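PDB 1Y7U: acyl-CoA hydrolase from Bacillus cereus, which probably hydrolyses the thioester bond of long-chain fatty acyl-CoA molecules, and binds coenzyme A and calcium ions. Local coordinates for residues S18-S24 with V82-V88; V49-A54 with M96-V100; S58-C62 with V123-K127. All coordinates share one frame; numbering follows the deposited sequence.

Contact 1 of 3, residues S18-S24 with V82-V88; sequences SRVFKTS and VSYESFV
V20 to S24 pair in antiparallel register with S86 back to V82, the short strand axes coming within 4.3 Å at 171°. V20–S86, K22–Y84 and S24–V82 are hydrogen-bonded pairs, each closed by two reciprocal N-H to C=O bonds, and F21–E85 and T23–S83 are the non-hydrogen-bonded pairs between them. Beyond the last backbone pair, V88 N donates to the side-chain S18 OG at 3.0 Å in a nearly straight bond; the same hydroxyl is bonded to A15 O.

V20, K22, Y84 and S86 lie on the face turned to helix 39-58, where K22 NZ forms a salt bridge with E45. F21, T23, S83 and E85 take the other face, and R19, just before the strand, brings its guanidinium to E85 and F87. Its CG stands anti to the backbone N (chi1 -172°), and a bend at chi3 carries the guanidinium back over the neighbouring strand. R19 NE reaches E85 OE1 at 2.8 Å, using the anti lone pair of an oxygen that lies in the guanidinium plane. One guanidinium face meets F87 in an off-centre cation-pi contact, R19 CZ lying 4.2 Å from the ring centroid and 31° off its normal. The extended E85 chain also runs alongside the F21 ring, with E85 CD 3.6 Å from F21 CE2.

An edge salt bridge and a face contact together restrict rotation of the guanidinium, while R19 NH2 forms a salt bridge with E144, a calcium-site residue. The two carboxylates would be expected to offset the arginine charge, and R19 thereby links strand 81-91 to E144.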
loop_
_atom_site.group_PDB
_atom_site.type_symbol
_atom_site.label_atom_id
_atom_site.label_comp_id
_atom_site.label_asym_id
_atom_site.label_seq_id
_atom_site.Cartn_x
_atom_site.Cartn_y
_atom_site.Cartn_z
ATOM N N SER A 18 -19.517 17.177 13.275
ATOM C CA SER A 18 -18.646 16.682 12.218
ATOM C C SER A 18 -17.188 16.499 12.599
ATOM O O SER A 18 -16.352 16.251 11.736
ATOM C CB SER A 18 -18.716 17.621 11.019
ATOM O OG SER A 18 -18.233 18.900 11.378
ATOM N N ARG A 19 -16.876 16.623 13.880
ATOM C CA ARG A 19 -15.497 16.471 14.323
ATOM C C ARG A 19 -14.984 15.056 13.990
ATOM O O ARG A 19 -15.718 14.074 14.109
ATOM C CB ARG A 19 -15.409 16.777 15.828
ATOM C CG ARG A 19 -14.005 16.837 16.384
ATOM C CD ARG A 19 -13.953 17.508 17.760
ATOM N NE ARG A 19 -13.662 18.943 17.675
ATOM C CZ ARG A 19 -14.574 19.918 17.618
ATOM N NH1 ARG A 19 -15.870 19.634 17.644
ATOM N NH2 ARG A 19 -14.189 21.186 17.520
ATOM N N VAL A 20 -13.731 14.970 13.545
ATOM C CA VAL A 20 -13.104 13.699 13.184
ATOM C C VAL A 20 -11.678 13.624 13.736
ATOM O O VAL A 20 -10.858 14.505 13.470
ATOM C CB VAL A 20 -13.020 13.534 11.652
ATOM C CG1 VAL A 20 -12.210 12.306 11.310
ATOM C CG2 VAL A 20 -14.401 13.416 11.056
ATOM N N PHE A 21 -11.377 12.583 14.506
ATOM C CA PHE A 21 -10.034 12.432 15.048
ATOM C C PHE A 21 -9.317 11.260 14.414
ATOM O O PHE A 21 -9.922 10.233 14.115
ATOM C CB PHE A 21 -10.049 12.171 16.551
ATOM C CG PHE A 21 -10.488 13.329 17.371
ATOM C CD1 PHE A 21 -11.819 13.471 17.735
ATOM C CD2 PHE A 21 -9.566 14.270 17.808
ATOM C CE1 PHE A 21 -12.228 14.533 18.524
ATOM C CE2 PHE A 21 -9.963 15.342 18.601
ATOM C CZ PHE A 21 -11.296 15.473 18.959
ATOM N N LYS A 22 -8.014 11.410 14.231
ATOM C CA LYS A 22 -7.215 10.335 13.686
ATOM C C LYS A 22 -5.783 10.484 14.125
ATOM O O LYS A 22 -5.131 11.457 13.776
ATOM C CB LYS A 22 -7.254 10.340 12.169
ATOM C CG LYS A 22 -6.493 9.188 11.543
ATOM C CD LYS A 22 -6.353 9.441 10.064
ATOM C CE LYS A 22 -5.961 8.201 9.302
ATOM N NZ LYS A 22 -5.904 8.529 7.852
ATOM N N THR A 23 -5.289 9.539 14.907
ATOM C CA THR A 23 -3.900 9.605 15.310
ATOM C C THR A 23 -3.197 8.383 14.720
ATOM O O THR A 23 -3.705 7.263 14.788
ATOM C CB THR A 23 -3.747 9.691 16.853
ATOM O OG1 THR A 23 -2.644 8.884 17.279
ATOM C CG2 THR A 23 -5.021 9.262 17.542
ATOM N N SER A 24 -2.045 8.614 14.097
ATOM C CA SER A 24 -1.288 7.550 13.464
ATOM C C SER A 24 0.160 7.518 13.881
ATOM O O SER A 24 0.676 8.444 14.499
ATOM C CB SER A 24 -1.339 7.690 11.945
ATOM O OG SER A 24 -2.656 7.518 11.461
ATOM N N VAL A 82 1.588 11.361 14.874
ATOM C CA VAL A 82 0.717 12.398 14.320
ATOM C C VAL A 82 -0.753 12.126 14.539
ATOM O O VAL A 82 -1.203 10.992 14.472
ATOM C CB VAL A 82 0.892 12.571 12.804
ATOM C CG1 VAL A 82 2.061 13.445 12.516
ATOM C CG2 VAL A 82 1.072 11.220 12.146
ATOM N N SER A 83 -1.498 13.189 14.795
ATOM C CA SER A 83 -2.933 13.104 14.988
ATOM C C SER A 83 -3.553 14.264 14.228
ATOM O O SER A 83 -3.001 15.355 14.197
ATOM C CB SER A 83 -3.281 13.171 16.478
ATOM O OG SER A 83 -2.287 13.870 17.190
ATOM N N TYR A 84 -4.681 14.004 13.584
ATOM C CA TYR A 84 -5.375 15.016 12.820
ATOM C C TYR A 84 -6.722 15.247 13.468
ATOM O O TYR A 84 -7.307 14.330 14.043
ATOM C CB TYR A 84 -5.603 14.546 11.381
ATOM C CG TYR A 84 -4.353 14.103 10.674
ATOM C CD1 TYR A 84 -3.781 12.862 10.939
ATOM C CD2 TYR A 84 -3.710 14.943 9.776
ATOM C CE1 TYR A 84 -2.590 12.472 10.339
ATOM C CE2 TYR A 84 -2.521 14.563 9.163
ATOM C CZ TYR A 84 -1.966 13.327 9.455
ATOM O OH TYR A 84 -0.774 12.966 8.885
ATOM N N GLU A 85 -7.205 16.478 13.404
ATOM C CA GLU A 85 -8.513 16.789 13.941
ATOM C C GLU A 85 -9.141 17.679 12.900
ATOM O O GLU A 85 -8.478 18.547 12.338
ATOM C CB GLU A 85 -8.439 17.531 15.272
ATOM C CG GLU A 85 -9.822 17.879 15.814
ATOM C CD GLU A 85 -9.779 18.637 17.128
ATOM O OE1 GLU A 85 -10.846 19.105 17.586
ATOM O OE2 GLU A 85 -8.674 18.763 17.704
ATOM N N SER A 86 -10.413 17.451 12.622
ATOM C CA SER A 86 -11.083 18.256 11.632
ATOM C C SER A 86 -12.575 18.367 11.911
ATOM O O SER A 86 -13.200 17.449 12.457
ATOM C CB SER A 86 -10.855 17.664 10.238
ATOM O OG SER A 86 -11.464 16.385 10.110
ATOM N N PHE A 87 -13.130 19.516 11.552
ATOM C CA PHE A 87 -14.551 19.764 11.697
ATOM C C PHE A 87 -14.925 20.892 10.759
ATOM O O PHE A 87 -14.078 21.689 10.357
ATOM C CB PHE A 87 -14.919 20.125 13.139
ATOM C CG PHE A 87 -13.988 21.100 13.776
ATOM C CD1 PHE A 87 -12.875 20.653 14.488
ATOM C CD2 PHE A 87 -14.195 22.469 13.640
ATOM C CE1 PHE A 87 -11.978 21.553 15.048
ATOM C CE2 PHE A 87 -13.308 23.374 14.197
ATOM C CZ PHE A 87 -12.197 22.920 14.900
ATOM N N VAL A 88 -16.192 20.929 10.386
ATOM C CA VAL A 88 -16.705 21.959 9.505
ATOM C C VAL A 88 -16.915 23.207 10.359
ATOM O O VAL A 88 -17.423 23.097 11.470
ATOM C CB VAL A 88 -18.057 21.507 8.932
ATOM C CG1 VAL A 88 -18.634 22.565 8.024
ATOM C CG2 VAL A 88 -17.879 20.202 8.197
#

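Contact 2 of 3, residues V49-A54 with M96-V100; sequences VASISA and MEVFV
S53 OG, on the helix flank that meets V98, is gripped by two groups beyond this pair of segments: it is hydrogen-bonded to S18 O and to S86 OG. Its torsion, with OG anti to the carbonyl carbon (chi1 -73°), sends the hydroxyl to those partners, while S53 CB stays against V98 CG1 at 3.8 Å.

No hydrogen bond joins helix and strand; the contact is mostly methyl on methyl, with a few carbons against backbone carbonyl oxygens. V98 is central to it. Its CG1 branch touches A50 CB at 3.7 Å as well as S53, and its CG2 branch turns to the backbone around A50 O. V100 continues the row, CG2 meeting the same A50 methyl at 3.8 Å and CG1 approaching V49 CG1 more distantly. At the other end selenomethionine M96, labelled for crystallography, bends at chi3, bringing its CE within 3.5 Å of A54 O; that carbonyl is hydrogen-bonded to S58 OG one turn on.

The short axes of 49-54 and 96-100 pass 8.6 Å apart at 137°, a spacing consistent with the small residues A50, S53 and A54 on this flank. This is the hotdog principle in miniature: a central helix wrapped by a curved antiparallel sheet. Chemically, adhesion rests on buried methyl groups, and the S53 hydroxyl set among them is met by S18 O, just before strand 20-25, and by S86 OG on strand 81-91.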
loop_
_atom_site.group_PDB
_atom_site.type_symbol
_atom_site.label_atom_id
_atom_site.label_comp_id
_atom_site.label_asym_id
_atom_site.label_seq_id
_atom_site.Cartn_x
_atom_site.Cartn_y
_atom_site.Cartn_z
ATOM N N VAL A 49 -9.226 13.074 6.282
ATOM C CA VAL A 49 -9.949 13.241 7.516
ATOM C C VAL A 49 -11.012 14.345 7.368
ATOM O O VAL A 49 -12.075 14.294 7.986
ATOM C CB VAL A 49 -8.933 13.542 8.635
ATOM C CG1 VAL A 49 -8.860 15.027 8.911
ATOM C CG2 VAL A 49 -9.265 12.734 9.861
ATOM N N ALA A 50 -10.729 15.326 6.521
ATOM C CA ALA A 50 -11.653 16.429 6.274
ATOM C C ALA A 50 -12.835 16.007 5.397
ATOM O O ALA A 50 -13.951 16.495 5.566
ATOM C CB ALA A 50 -10.917 17.561 5.615
ATOM N N SER A 51 -12.579 15.121 4.441
ATOM C CA SER A 51 -13.636 14.644 3.568
ATOM C C SER A 51 -14.640 13.869 4.413
ATOM O O SER A 51 -15.823 13.799 4.080
ATOM C CB SER A 51 -13.069 13.733 2.477
ATOM O OG SER A 51 -12.832 12.419 2.955
ATOM N N ILE A 52 -14.167 13.277 5.504
ATOM C CA ILE A 52 -15.054 12.529 6.382
ATOM C C ILE A 52 -15.926 13.526 7.131
ATOM O O ILE A 52 -17.124 13.309 7.286
ATOM C CB ILE A 52 -14.266 11.660 7.386
ATOM C CG1 ILE A 52 -13.525 10.547 6.636
ATOM C CG2 ILE A 52 -15.211 11.060 8.417
ATOM C CD1 ILE A 52 -12.656 9.685 7.510
ATOM N N SER A 53 -15.328 14.622 7.589
ATOM C CA SER A 53 -16.087 15.653 8.292
ATOM C C SER A 53 -17.145 16.197 7.340
ATOM O O SER A 53 -18.292 16.403 7.715
ATOM C CB SER A 53 -15.179 16.802 8.737
ATOM O OG SER A 53 -14.352 16.433 9.827
ATOM N N ALA A 54 -16.749 16.426 6.099
ATOM C CA ALA A 54 -17.666 16.946 5.112
ATOM C C ALA A 54 -18.893 16.052 4.970
ATOM O O ALA A 54 -20.015 16.540 4.980
ATOM C CB ALA A 54 -16.962 17.087 3.772
HETATM N N MSE A 96 -18.745 23.763 2.088
HETATM C CA MSE A 96 -18.407 23.868 3.497
HETATM C C MSE A 96 -16.897 23.912 3.672
HETATM O O MSE A 96 -16.159 23.295 2.906
HETATM C CB MSE A 96 -19.006 22.684 4.245
HETATM C CG MSE A 96 -18.840 21.386 3.499
HETATM SE SE MSE A 96 -20.238 20.115 3.869
HETATM C CE MSE A 96 -19.910 19.939 5.736
ATOM N N GLU A 97 -16.432 24.675 4.654
ATOM C CA GLU A 97 -15.007 24.758 4.913
ATOM C C GLU A 97 -14.666 23.951 6.134
ATOM O O GLU A 97 -15.222 24.159 7.212
ATOM C CB GLU A 97 -14.556 26.192 5.110
ATOM C CG GLU A 97 -14.419 26.943 3.824
ATOM C CD GLU A 97 -13.496 28.113 3.971
ATOM O OE1 GLU A 97 -12.270 27.897 3.973
ATOM O OE2 GLU A 97 -13.991 29.250 4.104
ATOM N N VAL A 98 -13.744 23.018 5.954
ATOM C CA VAL A 98 -13.336 22.150 7.033
ATOM C C VAL A 98 -11.966 22.547 7.538
ATOM O O VAL A 98 -11.000 22.637 6.770
ATOM C CB VAL A 98 -13.303 20.688 6.563
ATOM C CG1 VAL A 98 -12.998 19.776 7.737
ATOM C CG2 VAL A 98 -14.636 20.321 5.920
ATOM N N PHE A 99 -11.895 22.808 8.835
ATOM C CA PHE A 99 -10.635 23.174 9.458
ATOM C C PHE A 99 -9.921 21.870 9.791
ATOM O O PHE A 99 -10.554 20.888 10.199
ATOM C CB PHE A 99 -10.875 23.963 10.743
ATOM C CG PHE A 99 -9.624 24.284 11.490
ATOM C CD1 PHE A 99 -8.715 25.212 10.985
ATOM C CD2 PHE A 99 -9.308 23.609 12.672
ATOM C CE1 PHE A 99 -7.501 25.467 11.649
ATOM C CE2 PHE A 99 -8.099 23.855 13.344
ATOM C CZ PHE A 99 -7.195 24.783 12.828
ATOM N N VAL A 100 -8.609 21.850 9.600
ATOM C CA VAL A 100 -7.838 20.660 9.898
ATOM C C VAL A 100 -6.632 21.051 10.710
ATOM O O VAL A 100 -5.914 21.993 10.380
ATOM C CB VAL A 100 -7.371 19.946 8.632
ATOM C CG1 VAL A 100 -6.747 18.615 9.010
ATOM C CG2 VAL A 100 -8.543 19.738 7.691
#

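Contact 3 of 3, residues S58-C62 with V123-K127; sequences SRKEC and VALSK. With COA (coenzyme A), chain F.
E61 O accepts the single hydrogen bond that joins these segments, from L125 N at 3.2 Å with an N-H...O angle of 168°; the donor is tilted out of the carbonyl plane. Beside it, C62 and A124 form an antiparallel non-hydrogen-bonded pair. The sulfur of C62, anti to its carbonyl carbon (chi1 -63°), lies against the backbone of the opposite strand, C62 SG to A124 CA measuring 3.9 Å. The A124 methyl is approached from another direction by the lysine stem, K60 CB to A124 CB also being 3.9 Å, while the rest of the K60 chain leads away.

Further along, the carboxylate of E61 reaches the chain at K127, with E61 OE2 3.8 Å from K127 CG. The charges are near but not paired: E61 OE2 and K127 NZ are 4.2 Å apart, beyond a salt bridge. A water that accepts from K127 NZ at 3.0 Å appears to donate to E61 OE1, although that second distance is too short in the model to be relied on.

V123 points away from 58-62, and its CG2 lies 3.6 Å from the ribose oxygen O4B of coenzyme A. Coenzyme A is also hydrogen-bonded to T94 N, S95 OG and T64 O, and to D71 OD1 and F72 O of the third subunit.

The outer shell places the pair in the fold. S58 ends helix 39-58, its OG bonded to A54 O, and R59 leaves the helix with positive phi and makes a salt bridge to E105 of the second subunit. The chain then enters strand 61-71, outermost within this chain, beside strand 112-125, whose other neighbour in the sheet is strand 95-105.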
loop_
_atom_site.group_PDB
_atom_site.type_symbol
_atom_site.label_atom_id
_atom_site.label_comp_id
_atom_site.label_asym_id
_atom_site.label_seq_id
_atom_site.Cartn_x
_atom_site.Cartn_y
_atom_site.Cartn_z
ATOM N N SER A 58 -22.781 16.945 5.994
ATOM C CA SER A 58 -23.715 16.969 4.878
ATOM C C SER A 58 -24.505 15.691 4.647
ATOM O O SER A 58 -25.564 15.727 4.022
ATOM C CB SER A 58 -22.963 17.281 3.599
ATOM O OG SER A 58 -22.148 16.178 3.274
ATOM N N ARG A 59 -23.989 14.564 5.127
ATOM C CA ARG A 59 -24.646 13.278 4.923
ATOM C C ARG A 59 -24.812 13.109 3.415
ATOM O O ARG A 59 -25.719 12.425 2.951
ATOM C CB ARG A 59 -26.017 13.251 5.600
ATOM C CG ARG A 59 -26.025 13.777 7.023
ATOM C CD ARG A 59 -25.941 12.687 8.084
ATOM N NE ARG A 59 -24.684 11.952 8.058
ATOM C CZ ARG A 59 -23.990 11.622 9.146
ATOM N NH1 ARG A 59 -24.429 11.972 10.350
ATOM N NH2 ARG A 59 -22.869 10.921 9.033
ATOM N N LYS A 60 -23.935 13.764 2.659
ATOM C CA LYS A 60 -23.947 13.685 1.199
ATOM C C LYS A 60 -22.578 13.215 0.737
ATOM O O LYS A 60 -21.625 13.193 1.516
ATOM C CB LYS A 60 -24.224 15.053 0.566
ATOM C CG LYS A 60 -25.603 15.602 0.812
ATOM C CD LYS A 60 -26.665 14.804 0.085
ATOM C CE LYS A 60 -28.053 15.302 0.470
ATOM N NZ LYS A 60 -29.152 14.565 -0.220
ATOM N N GLU A 61 -22.488 12.835 -0.532
ATOM C CA GLU A 61 -21.228 12.391 -1.101
ATOM C C GLU A 61 -20.502 13.670 -1.506
ATOM O O GLU A 61 -20.932 14.364 -2.422
ATOM C CB GLU A 61 -21.481 11.510 -2.328
ATOM C CG GLU A 61 -22.954 11.237 -2.607
ATOM C CD GLU A 61 -23.166 10.241 -3.734
ATOM O OE1 GLU A 61 -22.688 9.096 -3.609
ATOM O OE2 GLU A 61 -23.813 10.602 -4.740
ATOM N N CYS A 62 -19.404 13.983 -0.826
ATOM C CA CYS A 62 -18.674 15.204 -1.129
ATOM C C CYS A 62 -17.436 15.067 -1.992
ATOM O O CYS A 62 -16.888 13.984 -2.172
ATOM C CB CYS A 62 -18.314 15.915 0.163
ATOM S SG CYS A 62 -19.776 16.432 1.064
ATOM N N VAL A 123 -17.565 20.407 -1.613
ATOM C CA VAL A 123 -18.861 20.722 -2.209
ATOM C C VAL A 123 -19.702 19.456 -2.270
ATOM O O VAL A 123 -19.283 18.447 -2.845
ATOM C CB VAL A 123 -18.725 21.262 -3.650
ATOM C CG1 VAL A 123 -20.107 21.400 -4.285
ATOM C CG2 VAL A 123 -18.010 22.597 -3.641
ATOM N N ALA A 124 -20.892 19.512 -1.683
ATOM C CA ALA A 124 -21.783 18.359 -1.682
ATOM C C ALA A 124 -22.426 18.215 -3.054
ATOM O O ALA A 124 -22.946 19.180 -3.609
ATOM C CB ALA A 124 -22.852 18.527 -0.610
ATOM N N LEU A 125 -22.383 17.011 -3.606
ATOM C CA LEU A 125 -22.962 16.783 -4.917
ATOM C C LEU A 125 -24.059 15.725 -4.960
ATOM O O LEU A 125 -24.080 14.783 -4.165
ATOM C CB LEU A 125 -21.862 16.425 -5.913
ATOM C CG LEU A 125 -20.856 17.545 -6.187
ATOM C CD1 LEU A 125 -19.973 17.184 -7.378
ATOM C CD2 LEU A 125 -21.612 18.828 -6.475
ATOM N N SER A 126 -24.982 15.904 -5.896
ATOM C CA SER A 126 -26.079 14.968 -6.079
ATOM C C SER A 126 -25.549 13.858 -6.968
ATOM O O SER A 126 -24.511 14.019 -7.620
ATOM C CB SER A 126 -27.253 15.655 -6.770
ATOM O OG SER A 126 -26.908 16.057 -8.088
ATOM N N LYS A 127 -26.268 12.742 -7.009
ATOM C CA LYS A 127 -25.852 11.609 -7.824
ATOM C C LYS A 127 -25.537 11.988 -9.272
ATOM O O LYS A 127 -24.944 11.197 -9.998
ATOM C CB LYS A 127 -26.914 10.514 -7.776
ATOM C CG LYS A 127 -27.270 10.105 -6.359
ATOM C CD LYS A 127 -28.174 8.883 -6.330
ATOM C CE LYS A 127 -27.384 7.597 -6.538
ATOM N NZ LYS A 127 -26.427 7.352 -5.421
HETATM N N1A COA F . -12.629 26.964 -3.963
HETATM C C2A COA F . -13.541 27.024 -2.968
HETATM N N3A COA F . -14.861 26.846 -3.241
HETATM C C4A COA F . -15.259 26.615 -4.475
HETATM C C5A COA F . -14.353 26.513 -5.470
HETATM C C6A COA F . -13.006 26.687 -5.231
HETATM N N6A COA F . -12.060 26.300 -6.084
HETATM N N7A COA F . -15.027 26.278 -6.563
HETATM C C8A COA F . -16.303 26.194 -6.285
HETATM N N9A COA F . -16.477 26.425 -4.997
HETATM C C1B COA F . -17.772 26.326 -4.316
HETATM C C2B COA F . -18.444 27.638 -4.004
HETATM O O2B COA F . -18.112 27.960 -2.682
HETATM C C3B COA F . -19.929 27.381 -4.123
HETATM O O3B COA F . -20.348 27.439 -2.821
HETATM P P3B COA F . -21.688 27.828 -2.219
HETATM O O7A COA F . -21.654 27.340 -0.923
HETATM O O8A COA F . -22.879 27.377 -2.783
HETATM O O9A COA F . -21.767 29.197 -2.072
HETATM C C4B COA F . -19.954 25.954 -4.588
HETATM O O4B COA F . -18.712 25.751 -5.162
HETATM C C5B COA F . -20.969 25.644 -5.639
HETATM O O5B COA F . -20.363 25.751 -6.899
HETATM P P1A COA F . -21.163 25.919 -8.266
HETATM O O1A COA F . -20.854 27.188 -8.931
HETATM O O2A COA F . -22.605 25.875 -8.041
HETATM O O3A COA F . -20.677 24.794 -9.270
HETATM P P2A COA F . -19.209 24.312 -9.628
HETATM O O4A COA F . -18.251 25.406 -9.835
HETATM O O5A COA F . -19.351 23.545 -10.839
HETATM O O6A COA F . -18.724 23.362 -8.456
HETATM C CBP COA F . -16.497 22.367 -8.780
HETATM C CCP COA F . -17.992 22.161 -8.566
HETATM C CDP COA F . -16.171 23.636 -9.524
HETATM C CEP COA F . -15.801 22.436 -7.447
HETATM C CAP COA F . -16.006 21.340 -9.801
HETATM O OAP COA F . -15.632 21.963 -11.006
HETATM C C9P COA F . -15.379 20.023 -9.486
HETATM O O9P COA F . -16.149 18.883 -9.564
HETATM N N8P COA F . -14.131 19.979 -9.147
HETATM C C7P COA F . -13.641 19.032 -8.201
HETATM C C6P COA F . -14.205 17.628 -8.297
HETATM C C5P COA F . -13.267 16.580 -7.794
HETATM O O5P COA F . -13.347 15.407 -8.216
HETATM N N4P COA F . -12.384 16.971 -6.915
HETATM C C3P COA F . -11.159 16.278 -6.757
HETATM C C2P COA F . -10.234 16.668 -7.870
HETATM S S1P COA F . -9.967 15.330 -8.980
HETATM O O HOH W 1 -23.408 7.760 -5.555
#

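All three contacts belong to one hotdog unit, and their chemistry changes with depth. Contact 2 is the fully buried one, helix 39-58 against the middle of the sheet, and it has no polar bond of its own across the interface. Contacts 1 and 3 join strands at opposite sides of the sheet as counted within this chain and are only partly buried: contact 1 has a full backbone ladder and a charged cluster toward the calcium site, contact 3 a single backbone bond, a loose charge pair and a coenzyme A wall. Contact 2 touches both, through S53 toward contact 1 and M96 toward contact 3, whereas contacts 1 and 3 do not meet.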